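Local coordinates for protein thymidylate synthase ThyX (PDB 4P5A) that probably catalyses flavin-dependent reductive methylation of UMP and dUMP, with methylenetetrahydrofolate as methyl donor, as a homotetramer that binds FAD between its subunits, at residues B[48-53]-B[224-229]; B[196-201]-B[234-239]. All coordinates share one frame; numbering follows the deposited sequence. Where two conformers were deposited one is given.

Interaction 1 of 2, residues B[48-53]-B[224-229]; sequences STRGLI and MPVTHE
Arg-50 and Val-226 bring their CA atoms to 6.1 Å where the helical segments 48-53 and 225-229, running in roughly the same direction, cross at -40° with their axes 9.7 Å apart. Val-226 carries most of the contact. Its CG1 lies anti to the backbone N (chi1 173°), which aims this methyl at the first turns of the other helix, where it rests 3.6 Å from CA of Arg-50 and also touches CB of that residue. A compact branched side chain suits such a place, close against a backbone. Ile-53 closes the patch one turn on: its CD1 reaches CG1 of Val-226 at 3.9 Å, while CG2 lies against CA of Thr-227. CD1 of Ile-53 also meets OG1 of Thr-227 at 3.8 Å, the two side chains crossing at about a right angle. No hydrogen bond crosses between the two segments, and the contact rests on van der Waals packing. It sets the first turn of helix 225-233 against the start of helix 48-58 in a partly buried part of the ThyX fold, with Asp-23 of helix 23-30 accepting hydrogen bonds from N of Val-226 and OG1 of Thr-227.

Interaction 2 of 2, residues B[196-201]-B[234-239]; sequences RPDAAY and FGRVSP
In one of its two conformers Arg-196 holds its guanidinium plane 23° from that of Arg-236, yet the two groups do not stack: the nearest approach is CG of Arg-196 to NE of Arg-236, 3.6 Å, oblique to the guanidinium. At the ring of Tyr-201, CG2 of Val-237 meets the edge at CD2, 4.1 Å away, and water 1 also lies at the edge, in the ring plane. CG2 of Val-237, a residue on which Tyr-201 of the second subunit also packs, touches CB of Ala-200 at 3.7 Å. The backbones are tied by Ala-200 N to Gly-235 O, 2.9 Å and nearly straight at 168°, received on a lone pair in the carbonyl plane. Water 1 accepts from N of Tyr-201 and lies 2.8 Å from O of Gly-235, to which it probably donates. Gly-235 has positive phi (99°) as the C' residue of the Schellman motif ending helix 225-233; a CB there would jam against O of Phe-234 and crowd CB of Ala-200. NH1 of Arg-236, whose chain bends at chi3, forms a salt bridge with Glu-217 and a hydrogen bond with OG1 of Thr-232; NH2 hydrogen-bonds OG1 of Thr-194. With an alanine in place of Arg-236, Glu-217 would probably lose this cationic mate and CG of Arg-196 its neighbour. Because Arg-196 pairs with Glu-210 and Glu-214, and Arg-236 with Glu-217, the like charges are probably largely compensated.

How the interactions relate
Helix 225-233 joins the two contacts: its first turn packs on helix 48-58 in interaction 1, and the chain leaving its C-terminal end docks on the loop 196-201 in interaction 2. Their centres lie 16 Å apart and their nearest atoms about 5 Å, without touching. Phe-234 and Pro-239 return to helix 48-58, packing on Met-57, and Glu-217 serves both His-228 and Arg-236. Both contacts lie near the flavin without touching it: the side chain of Val-237 is about 9 Å from a bound FAD and that of Thr-227 about 12 Å. The C-terminal carboxylate of Pro-239 forms a salt bridge with the FAD-binding Arg-184, tying the tail to the cofactor pocket.

Interaction 1 of 2, residues B[48-53]-B[224-229]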
ATOM      1  N   SER B  48     -27.966  17.108  -2.485  1.00 22.33           N
ATOM      2  CA  SER B  48     -26.606  17.500  -2.116  1.00 22.25           C
ATOM      3  C   SER B  48     -25.743  16.218  -2.102  1.00 20.27           C
ATOM      4  O   SER B  48     -24.570  16.339  -2.421  1.00 18.89           O
ATOM      5  CB  SER B  48     -26.519  18.054  -0.677  1.00 24.65           C
ATOM      6  OG  SER B  48     -27.067  17.136   0.313  1.00 29.06           O
ATOM      7  N   THR B  49     -26.304  15.054  -1.728  1.00 17.36           N
ATOM      8  CA  THR B  49     -25.435  13.822  -1.750  1.00 17.21           C
ATOM      9  C   THR B  49     -24.983  13.467  -3.172  1.00 14.74           C
ATOM     10  O   THR B  49     -23.785  13.241  -3.383  1.00 13.73           O
ATOM     11  CB  THR B  49     -26.061  12.640  -1.057  1.00 18.61           C
ATOM     12  OG1 THR B  49     -26.111  12.903   0.358  1.00 21.97           O
ATOM     13  CG2 THR B  49     -25.277  11.280  -1.334  1.00 18.62           C
ATOM     14  N   ARG B  50     -25.920  13.396  -4.126  1.00 12.86           N
ATOM     15  CA  ARG B  50     -25.503  13.142  -5.527  1.00 13.14           C
ATOM     16  C   ARG B  50     -24.598  14.250  -6.034  1.00 13.26           C
ATOM     17  O   ARG B  50     -23.598  13.984  -6.774  1.00 12.14           O
ATOM     18  CB  ARG B  50     -26.715  13.027  -6.417  1.00 14.60           C
ATOM     19  CG  ARG B  50     -26.390  12.752  -7.801  1.00 14.00           C
ATOM     20  CD  ARG B  50     -27.698  12.649  -8.602  1.00 19.30           C
ATOM     21  NE  ARG B  50     -27.468  12.367 -10.020  1.00 25.36           N
ATOM     22  CZ  ARG B  50     -27.272  13.288 -10.997  1.00 28.43           C
ATOM     23  NH1 ARG B  50     -27.215  14.610 -10.760  1.00 30.73           N
ATOM     24  NH2 ARG B  50     -27.090  12.860 -12.221  1.00 24.85           N
ATOM     25  N   GLY B  51     -24.981  15.507  -5.755  1.00 13.43           N
ATOM     26  CA  GLY B  51     -24.064  16.634  -6.098  1.00 15.21           C
ATOM     27  C   GLY B  51     -22.615  16.499  -5.610  1.00 12.93           C
ATOM     28  O   GLY B  51     -21.670  16.641  -6.410  1.00 12.56           O
ATOM     29  N   LEU B  52     -22.448  16.148  -4.340  1.00 10.87           N
ATOM     30  CA  LEU B  52     -21.128  16.071  -3.782  1.00 13.89           C
ATOM     31  C   LEU B  52     -20.354  14.855  -4.387  1.00 11.00           C
ATOM     32  O   LEU B  52     -19.164  14.960  -4.755  1.00 12.53           O
ATOM     33  CB  LEU B  52     -21.273  15.902  -2.301  1.00 13.70           C
ATOM     34  CG  LEU B  52     -19.950  16.077  -1.468  1.00 18.79           C
ATOM     35  CD1 LEU B  52     -19.957  15.286  -0.214  1.00 24.29           C
ATOM     36  CD2 LEU B  52     -18.686  16.704  -2.013  1.00 20.76           C
ATOM     37  N   ILE B  53     -21.052  13.754  -4.523  1.00  9.51           N
ATOM     38  CA  ILE B  53     -20.386  12.524  -4.990  1.00 11.03           C
ATOM     39  C   ILE B  53     -19.968  12.732  -6.422  1.00 13.19           C
ATOM     40  O   ILE B  53     -18.907  12.283  -6.787  1.00 12.55           O
ATOM     41  CB  ILE B  53     -21.286  11.319  -4.787  1.00 10.96           C
ATOM     42  CG1 ILE B  53     -21.189  10.976  -3.241  1.00 13.37           C
ATOM     43  CG2 ILE B  53     -20.928  10.084  -5.661  1.00  9.98           C
ATOM     44  CD1 ILE B  53     -22.159   9.912  -2.730  1.00 15.11           C
ATOM     45  N   MET B 224     -24.362   1.239  -2.345  1.00 10.12           N
ATOM     46  CA  MET B 224     -23.939   2.607  -2.597  1.00  6.98           C
ATOM     47  C   MET B 224     -24.424   3.027  -3.960  1.00  8.97           C
ATOM     48  O   MET B 224     -23.647   3.254  -4.880  1.00  7.90           O
ATOM     49  CB  MET B 224     -22.388   2.650  -2.580  1.00  8.68           C
ATOM     50  CG  MET B 224     -21.843   2.288  -1.088  1.00  7.93           C
ATOM     51  SD  MET B 224     -20.002   2.464  -0.992  1.00 10.02           S
ATOM     52  CE  MET B 224     -19.650   4.231  -1.144  1.00 10.36           C
ATOM     53  N   PRO B 225     -25.724   3.156  -4.090  1.00  8.19           N
ATOM     54  CA  PRO B 225     -26.276   3.428  -5.432  1.00  7.79           C
ATOM     55  C   PRO B 225     -25.886   4.757  -6.030  1.00  7.31           C
ATOM     56  O   PRO B 225     -25.680   4.773  -7.295  1.00  8.70           O
ATOM     57  CB  PRO B 225     -27.814   3.349  -5.214  1.00  9.25           C
ATOM     58  CG  PRO B 225     -28.013   3.690  -3.721  1.00 11.06           C
ATOM     59  CD  PRO B 225     -26.752   3.089  -3.033  1.00 11.04           C
ATOM     60  N   VAL B 226     -25.709   5.811  -5.249  1.00  7.63           N
ATOM     61  CA  VAL B 226     -25.386   7.093  -5.897  1.00  8.65           C
ATOM     62  C   VAL B 226     -23.921   7.021  -6.397  1.00  8.29           C
ATOM     63  O   VAL B 226     -23.601   7.559  -7.469  1.00  9.43           O
ATOM     64  CB  VAL B 226     -25.530   8.226  -4.831  1.00  9.11           C
ATOM     65  CG1 VAL B 226     -25.050   9.614  -5.366  1.00 11.23           C
ATOM     66  CG2 VAL B 226     -27.016   8.276  -4.314  1.00 12.95           C
ATOM     67  N   THR B 227     -23.048   6.475  -5.551  1.00  7.48           N
ATOM     68  CA  THR B 227     -21.647   6.267  -5.984  1.00  8.33           C
ATOM     69  C   THR B 227     -21.581   5.418  -7.261  1.00  7.69           C
ATOM     70  O   THR B 227     -20.768   5.710  -8.205  1.00  8.06           O
ATOM     71  CB  THR B 227     -20.805   5.635  -4.811  1.00  6.31           C
ATOM     72  OG1 THR B 227     -20.832   6.555  -3.750  1.00  8.65           O
ATOM     73  CG2 THR B 227     -19.271   5.565  -5.290  1.00  7.65           C
ATOM     74  N   HIS B 228     -22.280   4.281  -7.255  1.00  7.16           N
ATOM     75  CA  HIS B 228     -22.281   3.412  -8.383  1.00  9.36           C
ATOM     76  C   HIS B 228     -22.769   4.152  -9.655  1.00 10.89           C
ATOM     77  O   HIS B 228     -22.140   4.049 -10.752  1.00  9.90           O
ATOM     78  CB  HIS B 228     -23.109   2.196  -8.069  1.00  9.94           C
ATOM     79  CG  HIS B 228     -23.242   1.298  -9.239  1.00 11.33           C
ATOM     80  ND1 HIS B 228     -24.282   1.446 -10.109  1.00 11.96           N
ATOM     81  CD2 HIS B 228     -22.373   0.419  -9.830  1.00 15.57           C
ATOM     82  CE1 HIS B 228     -24.177   0.529 -11.076  1.00 21.12           C
ATOM     83  NE2 HIS B 228     -23.012  -0.093 -10.945  1.00 20.31           N
ATOM     84  N   GLU B 229     -23.850   4.967  -9.521  1.00  9.23           N
ATOM     85  CA  GLU B 229     -24.282   5.747 -10.692  1.00 12.16           C
ATOM     86  C   GLU B 229     -23.249   6.717 -11.155  1.00 10.67           C
ATOM     87  O   GLU B 229     -23.001   6.830 -12.409  1.00 12.56           O
ATOM     88  CB  GLU B 229     -25.583   6.540 -10.442  1.00 13.08           C
ATOM     89  CG  GLU B 229     -26.712   5.593 -10.274  1.00 23.01           C
ATOM     90  CD  GLU B 229     -27.143   4.859 -11.530  1.00 34.56           C
ATOM     91  OE1 GLU B 229     -27.791   5.552 -12.387  1.00 42.90           O
ATOM     92  OE2 GLU B 229     -26.899   3.597 -11.627  1.00 35.75           O
TER

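Interaction 2 of 2, residues B[196-201]-B[234-239]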
ATOM      1  N   ARG B 196     -15.922  -2.972 -20.772  0.55 18.45           N
ATOM      2  CA  ARG B 196     -17.044  -2.120 -21.069  0.55 19.29           C
ATOM      3  C   ARG B 196     -16.675  -1.164 -22.195  0.55 21.44           C
ATOM      4  O   ARG B 196     -15.970  -0.169 -21.961  0.55 19.61           O
ATOM      5  CB  ARG B 196     -17.454  -1.346 -19.831  0.55 19.73           C
ATOM      6  CG  ARG B 196     -17.966  -2.286 -18.759  0.55 17.97           C
ATOM      7  CD  ARG B 196     -19.294  -2.965 -19.185  0.55 13.87           C
ATOM      8  NE  ARG B 196     -19.728  -3.747 -18.037  0.55 18.80           N
ATOM      9  CZ  ARG B 196     -19.410  -5.004 -17.787  0.55 19.72           C
ATOM     10  NH1 ARG B 196     -18.710  -5.785 -18.634  0.55 17.18           N
ATOM     11  NH2 ARG B 196     -19.869  -5.498 -16.694  0.55 16.34           N
ATOM     12  N   PRO B 197     -17.161  -1.469 -23.420  1.00 23.17           N
ATOM     13  CA  PRO B 197     -16.639  -0.748 -24.621  1.00 25.54           C
ATOM     14  C   PRO B 197     -16.899   0.761 -24.652  1.00 26.50           C
ATOM     15  O   PRO B 197     -16.183   1.466 -25.374  1.00 25.57           O
ATOM     16  CB  PRO B 197     -17.349  -1.449 -25.807  1.00 28.59           C
ATOM     17  CG  PRO B 197     -17.472  -2.928 -25.286  1.00 28.24           C
ATOM     18  CD  PRO B 197     -17.931  -2.690 -23.789  1.00 24.14           C
ATOM     19  N   ASP B 198     -17.913   1.188 -23.891  1.00 26.89           N
ATOM     20  CA  ASP B 198     -18.288   2.561 -23.515  1.00 28.26           C
ATOM     21  C   ASP B 198     -17.355   3.306 -22.461  1.00 25.97           C
ATOM     22  O   ASP B 198     -17.432   4.541 -22.316  1.00 24.15           O
ATOM     23  CB  ASP B 198     -19.708   2.483 -22.866  1.00 32.53           C
ATOM     24  CG  ASP B 198     -19.820   1.397 -21.641  1.00 39.21           C
ATOM     25  OD1 ASP B 198     -20.013   1.815 -20.400  1.00 47.68           O
ATOM     26  OD2 ASP B 198     -19.755   0.129 -21.926  1.00 43.07           O
ATOM     27  N   ALA B 199     -16.502   2.554 -21.717  1.00 20.59           N
ATOM     28  CA  ALA B 199     -15.741   3.128 -20.584  1.00 17.70           C
ATOM     29  C   ALA B 199     -14.666   4.073 -21.070  1.00 15.47           C
ATOM     30  O   ALA B 199     -14.232   3.993 -22.282  1.00 16.95           O
ATOM     31  CB  ALA B 199     -15.106   1.981 -19.718  1.00 16.17           C
ATOM     32  N   ALA B 200     -14.153   4.938 -20.214  1.00 11.16           N
ATOM     33  CA  ALA B 200     -13.081   5.802 -20.646  1.00 12.26           C
ATOM     34  C   ALA B 200     -11.862   4.977 -21.095  1.00 14.60           C
ATOM     35  O   ALA B 200     -11.098   5.367 -22.050  1.00 13.69           O
ATOM     36  CB  ALA B 200     -12.656   6.712 -19.534  1.00 14.16           C
ATOM     37  N   TYR B 201     -11.628   3.856 -20.411  1.00 13.92           N
ATOM     38  CA  TYR B 201     -10.522   2.906 -20.797  1.00 15.76           C
ATOM     39  C   TYR B 201     -11.129   1.525 -21.019  1.00 18.03           C
ATOM     40  O   TYR B 201     -11.853   1.008 -20.179  1.00 20.02           O
ATOM     41  CB  TYR B 201      -9.481   2.820 -19.681  1.00 14.88           C
ATOM     42  CG  TYR B 201      -8.755   4.092 -19.540  1.00 16.09           C
ATOM     43  CD1 TYR B 201      -7.591   4.294 -20.273  1.00 22.97           C
ATOM     44  CD2 TYR B 201      -9.239   5.114 -18.684  1.00 18.51           C
ATOM     45  CE1 TYR B 201      -6.916   5.480 -20.120  1.00 22.74           C
ATOM     46  CE2 TYR B 201      -8.606   6.264 -18.541  1.00 20.42           C
ATOM     47  CZ  TYR B 201      -7.431   6.463 -19.311  1.00 19.29           C
ATOM     48  OH  TYR B 201      -6.754   7.663 -19.176  1.00 27.57           O
ATOM     49  N   PHE B 234     -19.107   8.819 -15.041  1.00 11.91           N
ATOM     50  CA  PHE B 234     -17.822   9.419 -15.377  1.00 14.07           C
ATOM     51  C   PHE B 234     -16.792   8.550 -16.097  1.00 12.43           C
ATOM     52  O   PHE B 234     -15.594   8.904 -16.119  1.00 13.71           O
ATOM     53  CB  PHE B 234     -17.265  10.124 -14.177  1.00 14.68           C
ATOM     54  CG  PHE B 234     -18.086  11.401 -13.848  1.00 19.99           C
ATOM     55  CD1 PHE B 234     -18.000  12.552 -14.718  1.00 23.42           C
ATOM     56  CD2 PHE B 234     -19.026  11.381 -12.822  1.00 18.41           C
ATOM     57  CE1 PHE B 234     -18.771  13.711 -14.481  1.00 27.36           C
ATOM     58  CE2 PHE B 234     -19.758  12.527 -12.507  1.00 21.62           C
ATOM     59  CZ  PHE B 234     -19.683  13.696 -13.353  1.00 24.93           C
ATOM     60  N   GLY B 235     -17.258   7.434 -16.666  1.00 11.54           N
ATOM     61  CA  GLY B 235     -16.398   6.632 -17.543  1.00 11.52           C
ATOM     62  C   GLY B 235     -15.775   5.431 -16.861  1.00  9.49           C
ATOM     63  O   GLY B 235     -14.898   4.832 -17.438  1.00 11.21           O
ATOM     64  N   ARG B 236     -16.208   5.130 -15.621  1.00  9.71           N
ATOM     65  CA  ARG B 236     -15.774   3.850 -14.917  1.00  9.35           C
ATOM     66  C   ARG B 236     -14.309   3.901 -14.581  1.00  9.10           C
ATOM     67  O   ARG B 236     -13.598   2.855 -14.705  1.00 12.09           O
ATOM     68  CB  ARG B 236     -16.133   2.570 -15.680  1.00 12.87           C
ATOM     69  CG  ARG B 236     -17.685   2.430 -15.879  1.00 12.28           C
ATOM     70  CD  ARG B 236     -18.075   1.126 -16.632  1.00 12.57           C
ATOM     71  NE  ARG B 236     -17.661  -0.111 -15.956  1.00 12.20           N
ATOM     72  CZ  ARG B 236     -18.321  -0.650 -14.926  1.00 13.32           C
ATOM     73  NH1 ARG B 236     -19.446  -0.069 -14.384  1.00 12.01           N
ATOM     74  NH2 ARG B 236     -17.867  -1.761 -14.440  1.00 12.42           N
ATOM     75  N   VAL B 237     -13.888   5.081 -14.132  1.00 12.52           N
ATOM     76  CA  VAL B 237     -12.503   5.358 -13.693  1.00 14.22           C
ATOM     77  C   VAL B 237     -12.571   5.592 -12.183  1.00 13.90           C
ATOM     78  O   VAL B 237     -13.437   6.360 -11.737  1.00 13.93           O
ATOM     79  CB  VAL B 237     -11.942   6.626 -14.384  1.00 16.02           C
ATOM     80  CG1 VAL B 237     -10.546   6.831 -13.875  1.00 19.91           C
ATOM     81  CG2 VAL B 237     -11.939   6.410 -15.893  1.00 19.56           C
ATOM     82  N   SER B 238     -11.763   4.914 -11.371  1.00 13.55           N
ATOM     83  CA  SER B 238     -11.779   5.198  -9.924  1.00 11.97           C
ATOM     84  C   SER B 238     -11.297   6.578  -9.677  1.00 13.61           C
ATOM     85  O   SER B 238     -10.268   6.993 -10.281  1.00 15.49           O
ATOM     86  CB  SER B 238     -10.815   4.176  -9.215  1.00 16.64           C
ATOM     87  OG  SER B 238     -10.977   4.284  -7.808  1.00 20.36           O
ATOM     88  N   PRO B 239     -11.921   7.284  -8.737  1.00 14.19           N
ATOM     89  CA  PRO B 239     -11.468   8.559  -8.319  1.00 17.91           C
ATOM     90  C   PRO B 239     -10.188   8.331  -7.437  1.00 19.81           C
ATOM     91  O   PRO B 239      -9.926   7.180  -6.966  1.00 21.37           O
ATOM     92  CB  PRO B 239     -12.654   9.095  -7.482  1.00 16.64           C
ATOM     93  CG  PRO B 239     -13.291   7.802  -6.860  1.00 18.80           C
ATOM     94  CD  PRO B 239     -13.115   6.766  -7.992  1.00 13.15           C
ATOM     95  OXT PRO B 239      -9.443   9.304  -7.222  1.00 24.15           O
TER
HETATM   96  O   HOH W   1     -12.549   3.303 -17.633  1.00 13.27           O